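Local coordinates for protein histidine--tRNA ligase (Staphylococcus aureus, PDB 1QE0) that catalyses the ATP-dependent attachment of L-histidine to tRNA(His), releasing AMP and diphosphate, as a homodimeric class II aminoacyl-tRNA synthetase, at residues Y175-E184 with L198-L206; A375-I384 with K395-T403. One frame throughout, in Å; residues are numbered along the deposited sequence.

Overall arrangement
The two contacts belong to different parts of the synthetase. Contact 1 lies in the N-terminal synthetase portion, far from contact 2 in the anticodon-binding domain. They lie on opposite sides of the chain's centre, with centres about 72 Å apart and nearest atoms about 50 Å apart, and share no element. Contact 1 (175-184 with 198-206) is a buried helix-on-loop contact. Contact 2 (375-384 with 395-403) is partly buried and joins two neighbouring strands of a mixed sheet. Their chemistry differs accordingly. Contact 1 has no hydrogen bond between its segments, whereas contact 2 has three backbone ones, with packing added around them.

Contact 1. Residues Y175-E184 with L198-L206; sequences YNEALVKHFE and LHTDPMRIL. Unlike the reference sequence in segment 198-206: Asp201 (reference Asn).
Ile205 holds CG1 beside its backbone N (chi1 -69°) and CG2 anti to that N, which puts CG2 over one face of the Phe183 ring. Phe183 carries CG beside its own backbone N (chi1 -74°), and the two side chains slide past each other in opposite directions. The result is a CH-pi contact, with CG2 of Ile205 3.7 Å from the Phe183 ring centroid and 15° off the ring normal. The setting is a helix-on-loop contact, probably in the helical insertion that HisRS carries between class II motifs 2 and 3, at the edge of the catalytic module. Residues 175-183 of helix 169-183 pack on the loop after helix 192-196, which includes a short 3-10 turn at 202-204. No hydrogen bond joins the two segments.

Pro202 packs on the helix in the turns before Phe183. Its CB meets Leu179, and its CG lies 3.4 Å from CG2 of Val180. Its CD faces the side-chain oxygen of Asn176. Leu179 also brings CD1 close to Met203 N and CD2 toward the isobutyl end of Leu206. Leu198 reaches in from the beginning of the loop. Its CD2 nestles against Val180, 3.6 Å from Val180 CG2. Its CD1 touches the CB of Glu184.

Tyr175 packs farther back along the helix. Its CE1 lies 3.9 Å from the CE of Met203, and the two side chains cross at about a right angle. The Tyr175 hydroxyl is hydrogen-bonded to the carbonyl oxygen of Pro221, while Phe226 meets the Tyr175 ring edge-to-face. Phe190 also meets the Phe183 ring. The contact thus joins a largely apolar side of the helix to the loop. Leu206 CD2 lies near the plane of the Phe183 ring, at its edge, 3.3 Å from Phe183 CZ.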
ATOM      1  N   TYR A 175     -27.190   5.328  31.615  1.00 33.27           N
ATOM      2  CA  TYR A 175     -26.200   6.334  32.007  1.00 29.75           C
ATOM      3  C   TYR A 175     -26.596   7.662  31.425  1.00 27.06           C
ATOM      4  O   TYR A 175     -26.236   8.702  31.953  1.00 24.07           O
ATOM      5  CB  TYR A 175     -24.797   6.002  31.505  1.00 30.66           C
ATOM      6  CG  TYR A 175     -23.879   7.220  31.458  1.00 28.38           C
ATOM      7  CD1 TYR A 175     -23.593   7.858  30.256  1.00 26.96           C
ATOM      8  CD2 TYR A 175     -23.322   7.740  32.618  1.00 30.24           C
ATOM      9  CE1 TYR A 175     -22.773   8.980  30.213  1.00 27.80           C
ATOM     10  CE2 TYR A 175     -22.509   8.860  32.588  1.00 29.55           C
ATOM     11  CZ  TYR A 175     -22.231   9.478  31.388  1.00 30.00           C
ATOM     12  OH  TYR A 175     -21.414  10.591  31.370  1.00 28.59           O
ATOM     13  N   ASN A 176     -27.243   7.625  30.270  1.00 29.31           N
ATOM     14  CA  ASN A 176     -27.696   8.856  29.633  1.00 31.56           C
ATOM     15  C   ASN A 176     -28.788   9.498  30.483  1.00 30.61           C
ATOM     16  O   ASN A 176     -28.787  10.709  30.705  1.00 32.50           O
ATOM     17  CB  ASN A 176     -28.205   8.592  28.222  1.00 34.42           C
ATOM     18  CG  ASN A 176     -27.085   8.572  27.187  1.00 36.83           C
ATOM     19  OD1 ASN A 176     -26.064   9.240  27.337  1.00 34.29           O
ATOM     20  ND2 ASN A 176     -27.297   7.834  26.104  1.00 44.08           N
ATOM     21  N   GLU A 177     -29.698   8.676  30.996  1.00 30.88           N
ATOM     22  CA  GLU A 177     -30.779   9.161  31.852  1.00 28.88           C
ATOM     23  C   GLU A 177     -30.204   9.878  33.072  1.00 28.90           C
ATOM     24  O   GLU A 177     -30.692  10.932  33.456  1.00 30.64           O
ATOM     25  CB  GLU A 177     -31.693   8.010  32.268  1.00 25.94           C
ATOM     26  CG  GLU A 177     -32.121   7.190  31.062  1.00 37.34           C
ATOM     27  CD  GLU A 177     -33.276   6.255  31.317  1.00 39.17           C
ATOM     28  OE1 GLU A 177     -34.254   6.331  30.535  1.00 39.05           O
ATOM     29  OE2 GLU A 177     -33.196   5.432  32.260  1.00 37.95           O
ATOM     30  N   ALA A 178     -29.134   9.344  33.641  1.00 27.61           N
ATOM     31  CA  ALA A 178     -28.500   9.964  34.792  1.00 27.89           C
ATOM     32  C   ALA A 178     -27.982  11.372  34.433  1.00 31.53           C
ATOM     33  O   ALA A 178     -28.120  12.302  35.225  1.00 35.31           O
ATOM     34  CB  ALA A 178     -27.388   9.089  35.298  1.00 26.92           C
ATOM     35  N   LEU A 179     -27.390  11.530  33.249  1.00 31.82           N
ATOM     36  CA  LEU A 179     -26.894  12.839  32.783  1.00 29.43           C
ATOM     37  C   LEU A 179     -28.052  13.835  32.601  1.00 27.51           C
ATOM     38  O   LEU A 179     -27.864  15.043  32.657  1.00 25.97           O
ATOM     39  CB  LEU A 179     -26.175  12.696  31.437  1.00 28.29           C
ATOM     40  CG  LEU A 179     -24.793  12.068  31.296  1.00 32.24           C
ATOM     41  CD1 LEU A 179     -24.693  11.369  29.959  1.00 29.82           C
ATOM     42  CD2 LEU A 179     -23.715  13.123  31.429  1.00 29.74           C
ATOM     43  N   VAL A 180     -29.227  13.322  32.280  1.00 27.23           N
ATOM     44  CA  VAL A 180     -30.388  14.168  32.105  1.00 29.30           C
ATOM     45  C   VAL A 180     -30.970  14.565  33.450  1.00 32.09           C
ATOM     46  O   VAL A 180     -31.479  15.666  33.602  1.00 34.90           O
ATOM     47  CB  VAL A 180     -31.444  13.456  31.326  1.00 30.28           C
ATOM     48  CG1 VAL A 180     -32.635  14.374  31.123  1.00 31.37           C
ATOM     49  CG2 VAL A 180     -30.869  12.993  30.017  1.00 31.33           C
ATOM     50  N   LYS A 181     -30.970  13.631  34.398  1.00 34.35           N
ATOM     51  CA  LYS A 181     -31.440  13.890  35.763  1.00 34.26           C
ATOM     52  C   LYS A 181     -30.554  15.036  36.267  1.00 35.02           C
ATOM     53  O   LYS A 181     -31.020  16.041  36.811  1.00 37.58           O
ATOM     54  CB  LYS A 181     -31.189  12.654  36.645  1.00 33.01           C
ATOM     55  CG  LYS A 181     -31.966  11.410  36.261  1.00 35.43           C
ATOM     56  CD  LYS A 181     -33.406  11.476  36.740  1.00 41.70           C
ATOM     57  CE  LYS A 181     -33.613  10.718  38.073  1.00 45.71           C
ATOM     58  NZ  LYS A 181     -33.413   9.232  37.936  1.00 46.01           N
ATOM     59  N   HIS A 182     -29.263  14.862  36.012  1.00 35.83           N
ATOM     60  CA  HIS A 182     -28.215  15.785  36.383  1.00 35.09           C
ATOM     61  C   HIS A 182     -28.336  17.140  35.696  1.00 38.12           C
ATOM     62  O   HIS A 182     -28.827  18.095  36.289  1.00 40.13           O
ATOM     63  CB  HIS A 182     -26.854  15.136  36.079  1.00 32.38           C
ATOM     64  CG  HIS A 182     -25.670  16.001  36.398  1.00 36.72           C
ATOM     65  ND1 HIS A 182     -25.183  16.953  35.522  1.00 41.57           N
ATOM     66  CD2 HIS A 182     -24.866  16.046  37.483  1.00 35.89           C
ATOM     67  CE1 HIS A 182     -24.130  17.546  36.060  1.00 39.35           C
ATOM     68  NE2 HIS A 182     -23.915  17.014  37.247  1.00 37.10           N
ATOM     69  N   PHE A 183     -27.922  17.205  34.434  1.00 41.29           N
ATOM     70  CA  PHE A 183     -27.904  18.448  33.675  1.00 43.00           C
ATOM     71  C   PHE A 183     -29.200  19.185  33.525  1.00 45.75           C
ATOM     72  O   PHE A 183     -29.214  20.405  33.623  1.00 49.60           O
ATOM     73  CB  PHE A 183     -27.346  18.226  32.274  1.00 44.29           C
ATOM     74  CG  PHE A 183     -25.864  18.016  32.227  1.00 43.92           C
ATOM     75  CD1 PHE A 183     -25.336  16.744  32.008  1.00 39.33           C
ATOM     76  CD2 PHE A 183     -24.996  19.094  32.344  1.00 42.69           C
ATOM     77  CE1 PHE A 183     -23.966  16.549  31.900  1.00 40.61           C
ATOM     78  CE2 PHE A 183     -23.618  18.908  32.236  1.00 43.23           C
ATOM     79  CZ  PHE A 183     -23.104  17.631  32.012  1.00 40.27           C
ATOM     80  N   GLU A 184     -30.292  18.468  33.292  1.00 47.05           N
ATOM     81  CA  GLU A 184     -31.573  19.126  33.061  1.00 47.71           C
ATOM     82  C   GLU A 184     -31.954  20.244  34.026  1.00 48.23           C
ATOM     83  O   GLU A 184     -32.393  21.317  33.586  1.00 51.13           O
ATOM     84  CB  GLU A 184     -32.691  18.099  32.900  1.00 49.42           C
ATOM     85  CG  GLU A 184     -33.957  18.396  33.635  1.00 56.00           C
ATOM     86  CD  GLU A 184     -34.578  17.134  34.171  1.00 63.07           C
ATOM     87  OE1 GLU A 184     -34.147  16.660  35.257  1.00 61.21           O
ATOM     88  OE2 GLU A 184     -35.481  16.608  33.481  1.00 68.45           O
ATOM     89  N   LEU A 198     -29.270  17.523  25.368  1.00 25.19           N
ATOM     90  CA  LEU A 198     -29.661  16.783  26.575  1.00 25.33           C
ATOM     91  C   LEU A 198     -30.517  15.611  26.152  1.00 25.62           C
ATOM     92  O   LEU A 198     -30.291  14.460  26.524  1.00 20.60           O
ATOM     93  CB  LEU A 198     -30.496  17.652  27.526  1.00 28.21           C
ATOM     94  CG  LEU A 198     -30.252  17.687  29.049  1.00 27.72           C
ATOM     95  CD1 LEU A 198     -31.558  18.016  29.720  1.00 26.16           C
ATOM     96  CD2 LEU A 198     -29.728  16.386  29.608  1.00 30.64           C
ATOM     97  N   HIS A 199     -31.466  15.923  25.289  1.00 29.84           N
ATOM     98  CA  HIS A 199     -32.418  14.941  24.829  1.00 33.29           C
ATOM     99  C   HIS A 199     -32.033  13.917  23.779  1.00 34.12           C
ATOM    100  O   HIS A 199     -32.738  12.929  23.618  1.00 38.32           O
ATOM    101  CB  HIS A 199     -33.725  15.639  24.481  1.00 40.19           C
ATOM    102  CG  HIS A 199     -34.513  15.987  25.694  1.00 47.11           C
ATOM    103  ND1 HIS A 199     -34.210  17.064  26.494  1.00 52.05           N
ATOM    104  CD2 HIS A 199     -35.477  15.291  26.349  1.00 51.83           C
ATOM    105  CE1 HIS A 199     -34.935  17.014  27.595  1.00 57.09           C
ATOM    106  NE2 HIS A 199     -35.713  15.946  27.530  1.00 57.86           N
ATOM    107  N   THR A 200     -30.943  14.130  23.057  1.00 28.67           N
ATOM    108  CA  THR A 200     -30.567  13.149  22.070  1.00 24.68           C
ATOM    109  C   THR A 200     -29.422  12.302  22.597  1.00 26.79           C
ATOM    110  O   THR A 200     -29.375  11.097  22.374  1.00 30.20           O
ATOM    111  CB  THR A 200     -30.240  13.810  20.768  1.00 23.88           C
ATOM    112  OG1 THR A 200     -29.320  14.882  21.004  1.00 26.06           O
ATOM    113  CG2 THR A 200     -31.525  14.363  20.150  1.00 18.00           C
ATOM    114  N   ASP A 201     -28.502  12.927  23.318  1.00 28.72           N
ATOM    115  CA  ASP A 201     -27.373  12.219  23.910  1.00 32.44           C
ATOM    116  C   ASP A 201     -26.602  13.180  24.790  1.00 30.72           C
ATOM    117  O   ASP A 201     -25.693  13.856  24.340  1.00 33.03           O
ATOM    118  CB  ASP A 201     -26.464  11.595  22.839  1.00 39.50           C
ATOM    119  CG  ASP A 201     -25.948  12.614  21.842  1.00 46.62           C
ATOM    120  OD1 ASP A 201     -24.866  12.377  21.242  1.00 54.86           O
ATOM    121  OD2 ASP A 201     -26.619  13.656  21.661  1.00 47.05           O
ATOM    122  N   PRO A 202     -26.946  13.218  26.077  1.00 29.77           N
ATOM    123  CA  PRO A 202     -26.345  14.071  27.097  1.00 30.67           C
ATOM    124  C   PRO A 202     -24.823  14.004  27.126  1.00 33.82           C
ATOM    125  O   PRO A 202     -24.164  15.007  27.383  1.00 33.58           O
ATOM    126  CB  PRO A 202     -26.939  13.517  28.387  1.00 31.24           C
ATOM    127  CG  PRO A 202     -28.226  12.911  27.952  1.00 29.42           C
ATOM    128  CD  PRO A 202     -27.852  12.235  26.691  1.00 30.16           C
ATOM    129  N   MET A 203     -24.265  12.826  26.841  1.00 35.03           N
ATOM    130  CA  MET A 203     -22.812  12.622  26.861  1.00 35.06           C
ATOM    131  C   MET A 203     -22.049  13.636  26.055  1.00 34.64           C
ATOM    132  O   MET A 203     -20.923  13.954  26.384  1.00 34.19           O
ATOM    133  CB  MET A 203     -22.445  11.227  26.367  1.00 39.33           C
ATOM    134  CG  MET A 203     -20.973  10.903  26.514  1.00 45.58           C
ATOM    135  SD  MET A 203     -20.661   9.125  26.413  1.00 60.99           S
ATOM    136  CE  MET A 203     -19.636   8.922  27.831  1.00 56.04           C
ATOM    137  N   ARG A 204     -22.679  14.136  24.993  1.00 37.67           N
ATOM    138  CA  ARG A 204     -22.067  15.130  24.112  1.00 35.95           C
ATOM    139  C   ARG A 204     -22.013  16.462  24.820  1.00 34.66           C
ATOM    140  O   ARG A 204     -21.315  17.374  24.384  1.00 34.38           O
ATOM    141  CB  ARG A 204     -22.864  15.257  22.809  1.00 36.96           C
ATOM    142  CG  ARG A 204     -22.094  14.893  21.567  1.00 39.68           C
ATOM    143  CD  ARG A 204     -20.883  15.780  21.473  1.00 50.44           C
ATOM    144  NE  ARG A 204     -20.025  15.452  20.337  1.00 59.08           N
ATOM    145  CZ  ARG A 204     -20.269  15.820  19.082  1.00 62.70           C
ATOM    146  NH1 ARG A 204     -21.370  16.520  18.805  1.00 64.76           N
ATOM    147  NH2 ARG A 204     -19.371  15.574  18.124  1.00 60.38           N
ATOM    148  N   ILE A 205     -22.790  16.571  25.888  1.00 34.13           N
ATOM    149  CA  ILE A 205     -22.835  17.789  26.678  1.00 37.75           C
ATOM    150  C   ILE A 205     -21.569  17.937  27.501  1.00 38.09           C
ATOM    151  O   ILE A 205     -21.108  19.060  27.727  1.00 39.70           O
ATOM    152  CB  ILE A 205     -24.076  17.829  27.621  1.00 38.44           C
ATOM    153  CG1 ILE A 205     -25.365  17.991  26.805  1.00 32.24           C
ATOM    154  CG2 ILE A 205     -23.949  18.959  28.647  1.00 40.61           C
ATOM    155  CD1 ILE A 205     -26.604  18.260  27.646  1.00 28.30           C
ATOM    156  N   LEU A 206     -21.029  16.813  27.970  1.00 37.44           N
ATOM    157  CA  LEU A 206     -19.799  16.822  28.774  1.00 36.56           C
ATOM    158  C   LEU A 206     -18.663  17.629  28.143  1.00 37.90           C
ATOM    159  O   LEU A 206     -17.702  17.888  28.898  1.00 43.26           O
ATOM    160  CB  LEU A 206     -19.336  15.399  29.102  1.00 29.56           C
ATOM    161  CG  LEU A 206     -20.356  14.664  29.980  1.00 31.19           C
ATOM    162  CD1 LEU A 206     -19.800  13.338  30.444  1.00 34.08           C
ATOM    163  CD2 LEU A 206     -20.716  15.518  31.176  1.00 28.74           C
TER

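Contact 2. Residues A375-I384 with K395-T403; sequences ADRLGAKFTI and KIDVKNMTT
Met401 N gives the shortest hydrogen bond across this contact, 2.9 Å to Lys381 O. The N-H...O angle is 155°. Thr383 and Lys399 form a hydrogen-bonded antiparallel pair. Thr383 N binds Lys399 O at 3.2 Å, and Lys399 N binds Thr383 O at the same distance. Phe382 and Asn400 are the next pair, of the non-hydrogen-bonded kind.

An Asx turn follows strand 396-400. Asn400 OD1 accepts from Thr402 N at 2.6 Å, nearly in line with the side-chain C=O. It also accepts from Thr403 N at 2.8 Å, from above the amide plane. Two backbone donors share this one oxygen, which restrains the rotation of the amide.

The Phe382 ring lies beside Asn400, with CE1 of Phe382 3.9 Å from CB of Asn400 and the ring and amide planes 66° apart. Val398 CG1 also approaches this ring, and Phe418 meets it edge-to-face. Thr383 points to the other face of the sheet, where Met401 packs obliquely across it. The turn at chi2 of Met401 (-74°) brings its SD within 3.6 Å of Thr383 OG1. The second bend, at chi3, points Met401 CE toward Ala375 CB, 4.2 Å away. Farther along, Ile384 CG2 packs on CG2 of Val398.

Gly379 closes helix 368-377 with a Schellman motif, and the chain then enters strand 382-386. That strand runs between 332-336, parallel to it, and 396-400, antiparallel to it. This is the mixed five-stranded sheet of the anticodon-binding domain of class IIa synthetases.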
ATOM      1  N   ALA A 375      28.850   5.613  -9.572  1.00 12.21           N
ATOM      2  CA  ALA A 375      28.759   4.299  -8.976  1.00 12.22           C
ATOM      3  C   ALA A 375      28.593   4.499  -7.476  1.00 15.15           C
ATOM      4  O   ALA A 375      27.651   3.990  -6.885  1.00 19.68           O
ATOM      5  CB  ALA A 375      30.014   3.500  -9.253  1.00  7.67           C
ATOM      6  N   ASP A 376      29.447   5.339  -6.903  1.00 16.22           N
ATOM      7  CA  ASP A 376      29.464   5.626  -5.477  1.00 18.68           C
ATOM      8  C   ASP A 376      28.193   6.320  -5.028  1.00 20.23           C
ATOM      9  O   ASP A 376      27.638   5.996  -3.977  1.00 22.56           O
ATOM     10  CB  ASP A 376      30.682   6.495  -5.167  1.00 25.85           C
ATOM     11  CG  ASP A 376      30.913   6.688  -3.698  1.00 33.88           C
ATOM     12  OD1 ASP A 376      31.426   5.734  -3.062  1.00 38.48           O
ATOM     13  OD2 ASP A 376      30.627   7.806  -3.197  1.00 35.96           O
ATOM     14  N   ARG A 377      27.699   7.224  -5.860  1.00 19.64           N
ATOM     15  CA  ARG A 377      26.497   7.977  -5.561  1.00 23.02           C
ATOM     16  C   ARG A 377      25.279   7.027  -5.498  1.00 25.67           C
ATOM     17  O   ARG A 377      24.451   7.107  -4.589  1.00 30.41           O
ATOM     18  CB  ARG A 377      26.331   9.082  -6.616  1.00 23.41           C
ATOM     19  CG  ARG A 377      25.054   9.900  -6.535  1.00 23.99           C
ATOM     20  CD  ARG A 377      25.223  11.263  -7.168  1.00 26.36           C
ATOM     21  NE  ARG A 377      25.822  11.219  -8.505  1.00 29.95           N
ATOM     22  CZ  ARG A 377      27.116  11.423  -8.754  1.00 34.43           C
ATOM     23  NH1 ARG A 377      27.580  11.376  -9.996  1.00 37.20           N
ATOM     24  NH2 ARG A 377      27.963  11.663  -7.760  1.00 35.38           N
ATOM     25  N   LEU A 378      25.193   6.108  -6.449  1.00 23.35           N
ATOM     26  CA  LEU A 378      24.107   5.134  -6.511  1.00 15.76           C
ATOM     27  C   LEU A 378      24.240   4.023  -5.463  1.00 16.22           C
ATOM     28  O   LEU A 378      23.361   3.176  -5.344  1.00 16.76           O
ATOM     29  CB  LEU A 378      24.133   4.486  -7.885  1.00  9.88           C
ATOM     30  CG  LEU A 378      23.395   5.190  -9.009  1.00 10.75           C
ATOM     31  CD1 LEU A 378      23.309   6.658  -8.795  1.00  7.01           C
ATOM     32  CD2 LEU A 378      24.099   4.875 -10.284  1.00  9.59           C
ATOM     33  N   GLY A 379      25.348   3.989  -4.732  1.00 13.81           N
ATOM     34  CA  GLY A 379      25.531   2.928  -3.759  1.00 14.53           C
ATOM     35  C   GLY A 379      25.952   1.575  -4.345  1.00 16.16           C
ATOM     36  O   GLY A 379      25.820   0.534  -3.672  1.00 15.68           O
ATOM     37  N   ALA A 380      26.492   1.581  -5.569  1.00 11.72           N
ATOM     38  CA  ALA A 380      26.969   0.368  -6.231  1.00  9.48           C
ATOM     39  C   ALA A 380      27.887  -0.438  -5.332  1.00 13.37           C
ATOM     40  O   ALA A 380      29.002  -0.010  -5.046  1.00 14.16           O
ATOM     41  CB  ALA A 380      27.712   0.731  -7.463  1.00  6.36           C
ATOM     42  N   LYS A 381      27.422  -1.591  -4.864  1.00 15.80           N
ATOM     43  CA  LYS A 381      28.249  -2.422  -4.002  1.00 15.11           C
ATOM     44  C   LYS A 381      29.504  -2.787  -4.739  1.00 14.13           C
ATOM     45  O   LYS A 381      30.561  -2.846  -4.142  1.00 19.99           O
ATOM     46  CB  LYS A 381      27.548  -3.712  -3.612  1.00 18.10           C
ATOM     47  CG  LYS A 381      26.432  -3.587  -2.631  1.00 19.20           C
ATOM     48  CD  LYS A 381      25.789  -4.935  -2.541  1.00 33.72           C
ATOM     49  CE  LYS A 381      24.623  -4.951  -1.581  1.00 44.95           C
ATOM     50  NZ  LYS A 381      24.221  -6.385  -1.319  1.00 53.11           N
ATOM     51  N   PHE A 382      29.378  -3.076  -6.027  1.00 14.38           N
ATOM     52  CA  PHE A 382      30.520  -3.442  -6.857  1.00 13.39           C
ATOM     53  C   PHE A 382      30.577  -2.592  -8.081  1.00 14.23           C
ATOM     54  O   PHE A 382      29.608  -1.913  -8.404  1.00 16.67           O
ATOM     55  CB  PHE A 382      30.438  -4.889  -7.283  1.00 12.52           C
ATOM     56  CG  PHE A 382      30.373  -5.812  -6.146  1.00  8.05           C
ATOM     57  CD1 PHE A 382      31.509  -6.444  -5.699  1.00 11.11           C
ATOM     58  CD2 PHE A 382      29.193  -5.978  -5.458  1.00  7.20           C
ATOM     59  CE1 PHE A 382      31.468  -7.231  -4.560  1.00 12.59           C
ATOM     60  CE2 PHE A 382      29.140  -6.752  -4.330  1.00 12.23           C
ATOM     61  CZ  PHE A 382      30.283  -7.383  -3.875  1.00 12.11           C
ATOM     62  N   THR A 383      31.692  -2.687  -8.795  1.00 13.62           N
ATOM     63  CA  THR A 383      31.917  -1.919 -10.000  1.00  9.36           C
ATOM     64  C   THR A 383      32.739  -2.744 -10.976  1.00 12.05           C
ATOM     65  O   THR A 383      33.334  -3.756 -10.607  1.00  8.97           O
ATOM     66  CB  THR A 383      32.645  -0.618  -9.640  1.00  3.77           C
ATOM     67  OG1 THR A 383      31.690   0.422  -9.426  1.00  6.70           O
ATOM     68  CG2 THR A 383      33.608  -0.188 -10.691  1.00  9.74           C
ATOM     69  N   ILE A 384      32.627  -2.396 -12.254  1.00 17.56           N
ATOM     70  CA  ILE A 384      33.421  -3.021 -13.309  1.00 15.40           C
ATOM     71  C   ILE A 384      33.662  -1.952 -14.386  1.00 18.57           C
ATOM     72  O   ILE A 384      32.818  -1.052 -14.573  1.00 16.06           O
ATOM     73  CB  ILE A 384      32.775  -4.271 -13.948  1.00  9.03           C
ATOM     74  CG1 ILE A 384      31.476  -3.922 -14.613  1.00 10.42           C
ATOM     75  CG2 ILE A 384      32.607  -5.374 -12.961  1.00  2.39           C
ATOM     76  CD1 ILE A 384      30.966  -5.069 -15.410  1.00 17.30           C
ATOM     77  N   LYS A 395      37.662 -11.169 -19.590  1.00 32.83           N
ATOM     78  CA  LYS A 395      37.938 -11.232 -18.171  1.00 32.33           C
ATOM     79  C   LYS A 395      37.997  -9.819 -17.629  1.00 32.68           C
ATOM     80  O   LYS A 395      38.614  -8.946 -18.245  1.00 33.83           O
ATOM     81  CB  LYS A 395      39.271 -11.927 -17.929  1.00 33.63           C
ATOM     82  CG  LYS A 395      40.413 -11.196 -18.576  1.00 41.73           C
ATOM     83  CD  LYS A 395      41.367 -10.649 -17.549  1.00 49.53           C
ATOM     84  CE  LYS A 395      42.409 -11.685 -17.158  1.00 54.15           C
ATOM     85  NZ  LYS A 395      41.824 -12.905 -16.602  1.00 54.62           N
ATOM     86  N   ILE A 396      37.298  -9.586 -16.517  1.00 33.41           N
ATOM     87  CA  ILE A 396      37.284  -8.278 -15.854  1.00 32.91           C
ATOM     88  C   ILE A 396      37.553  -8.446 -14.370  1.00 30.89           C
ATOM     89  O   ILE A 396      37.469  -9.544 -13.817  1.00 27.33           O
ATOM     90  CB  ILE A 396      35.931  -7.486 -15.997  1.00 30.65           C
ATOM     91  CG1 ILE A 396      34.726  -8.417 -16.058  1.00 32.54           C
ATOM     92  CG2 ILE A 396      35.973  -6.539 -17.146  1.00 34.68           C
ATOM     93  CD1 ILE A 396      34.408  -9.071 -14.729  1.00 33.04           C
ATOM     94  N   ASP A 397      37.939  -7.344 -13.754  1.00 32.59           N
ATOM     95  CA  ASP A 397      38.193  -7.315 -12.340  1.00 32.93           C
ATOM     96  C   ASP A 397      36.955  -6.680 -11.742  1.00 30.01           C
ATOM     97  O   ASP A 397      36.552  -5.587 -12.137  1.00 30.88           O
ATOM     98  CB  ASP A 397      39.436  -6.462 -12.032  1.00 38.25           C
ATOM     99  CG  ASP A 397      40.743  -7.217 -12.253  1.00 40.57           C
ATOM    100  OD1 ASP A 397      41.563  -7.328 -11.303  1.00 41.49           O
ATOM    101  OD2 ASP A 397      40.940  -7.718 -13.378  1.00 46.02           O
ATOM    102  N   VAL A 398      36.294  -7.427 -10.880  1.00 27.87           N
ATOM    103  CA  VAL A 398      35.108  -6.964 -10.185  1.00 31.39           C
ATOM    104  C   VAL A 398      35.549  -6.393  -8.825  1.00 32.21           C
ATOM    105  O   VAL A 398      35.855  -7.145  -7.893  1.00 35.09           O
ATOM    106  CB  VAL A 398      34.147  -8.126  -9.979  1.00 30.89           C
ATOM    107  CG1 VAL A 398      32.836  -7.622  -9.392  1.00 33.70           C
ATOM    108  CG2 VAL A 398      33.923  -8.849 -11.297  1.00 29.46           C
ATOM    109  N   LYS A 399      35.619  -5.067  -8.728  1.00 30.43           N
ATOM    110  CA  LYS A 399      36.063  -4.420  -7.503  1.00 30.50           C
ATOM    111  C   LYS A 399      34.963  -4.196  -6.489  1.00 30.02           C
ATOM    112  O   LYS A 399      33.978  -3.517  -6.792  1.00 30.59           O
ATOM    113  CB  LYS A 399      36.712  -3.065  -7.817  1.00 34.38           C
ATOM    114  CG  LYS A 399      37.127  -2.268  -6.571  1.00 42.51           C
ATOM    115  CD  LYS A 399      37.483  -0.808  -6.891  1.00 48.23           C
ATOM    116  CE  LYS A 399      37.786   0.054  -5.630  1.00 54.56           C
ATOM    117  NZ  LYS A 399      39.081  -0.265  -4.905  1.00 58.28           N
ATOM    118  N   ASN A 400      35.142  -4.761  -5.290  1.00 27.44           N
ATOM    119  CA  ASN A 400      34.212  -4.592  -4.174  1.00 22.51           C
ATOM    120  C   ASN A 400      34.426  -3.148  -3.781  1.00 22.69           C
ATOM    121  O   ASN A 400      35.512  -2.793  -3.349  1.00 25.78           O
ATOM    122  CB  ASN A 400      34.627  -5.480  -3.013  1.00 19.90           C
ATOM    123  CG  ASN A 400      33.833  -5.215  -1.760  1.00 23.37           C
ATOM    124  OD1 ASN A 400      33.687  -4.081  -1.315  1.00 23.66           O
ATOM    125  ND2 ASN A 400      33.324  -6.273  -1.168  1.00 29.54           N
ATOM    126  N   MET A 401      33.409  -2.315  -3.897  1.00 21.03           N
ATOM    127  CA  MET A 401      33.570  -0.907  -3.589  1.00 23.57           C
ATOM    128  C   MET A 401      33.816  -0.529  -2.144  1.00 27.58           C
ATOM    129  O   MET A 401      34.156   0.622  -1.868  1.00 31.07           O
ATOM    130  CB  MET A 401      32.392  -0.109  -4.117  1.00 24.33           C
ATOM    131  CG  MET A 401      32.308  -0.139  -5.623  1.00 35.01           C
ATOM    132  SD  MET A 401      33.559   0.877  -6.407  1.00 37.07           S
ATOM    133  CE  MET A 401      32.748   2.497  -6.235  1.00 23.11           C
ATOM    134  N   THR A 402      33.615  -1.447  -1.207  1.00 27.28           N
ATOM    135  CA  THR A 402      33.850  -1.088   0.178  1.00 28.30           C
ATOM    136  C   THR A 402      35.252  -1.512   0.585  1.00 31.23           C
ATOM    137  O   THR A 402      36.052  -0.686   1.034  1.00 30.94           O
ATOM    138  CB  THR A 402      32.809  -1.703   1.087  1.00 27.04           C
ATOM    139  OG1 THR A 402      31.595  -1.873   0.348  1.00 34.60           O
ATOM    140  CG2 THR A 402      32.523  -0.769   2.239  1.00 33.72           C
ATOM    141  N   THR A 403      35.568  -2.789   0.372  1.00 30.47           N
ATOM    142  CA  THR A 403      36.880  -3.295   0.709  1.00 29.95           C
ATOM    143  C   THR A 403      37.884  -2.785  -0.322  1.00 32.45           C
ATOM    144  O   THR A 403      39.095  -2.735  -0.071  1.00 33.74           O
ATOM    145  CB  THR A 403      36.916  -4.819   0.697  1.00 26.87           C
ATOM    146  OG1 THR A 403      36.798  -5.277  -0.648  1.00 27.05           O
ATOM    147  CG2 THR A 403      35.799  -5.385   1.529  1.00 31.99           C
TER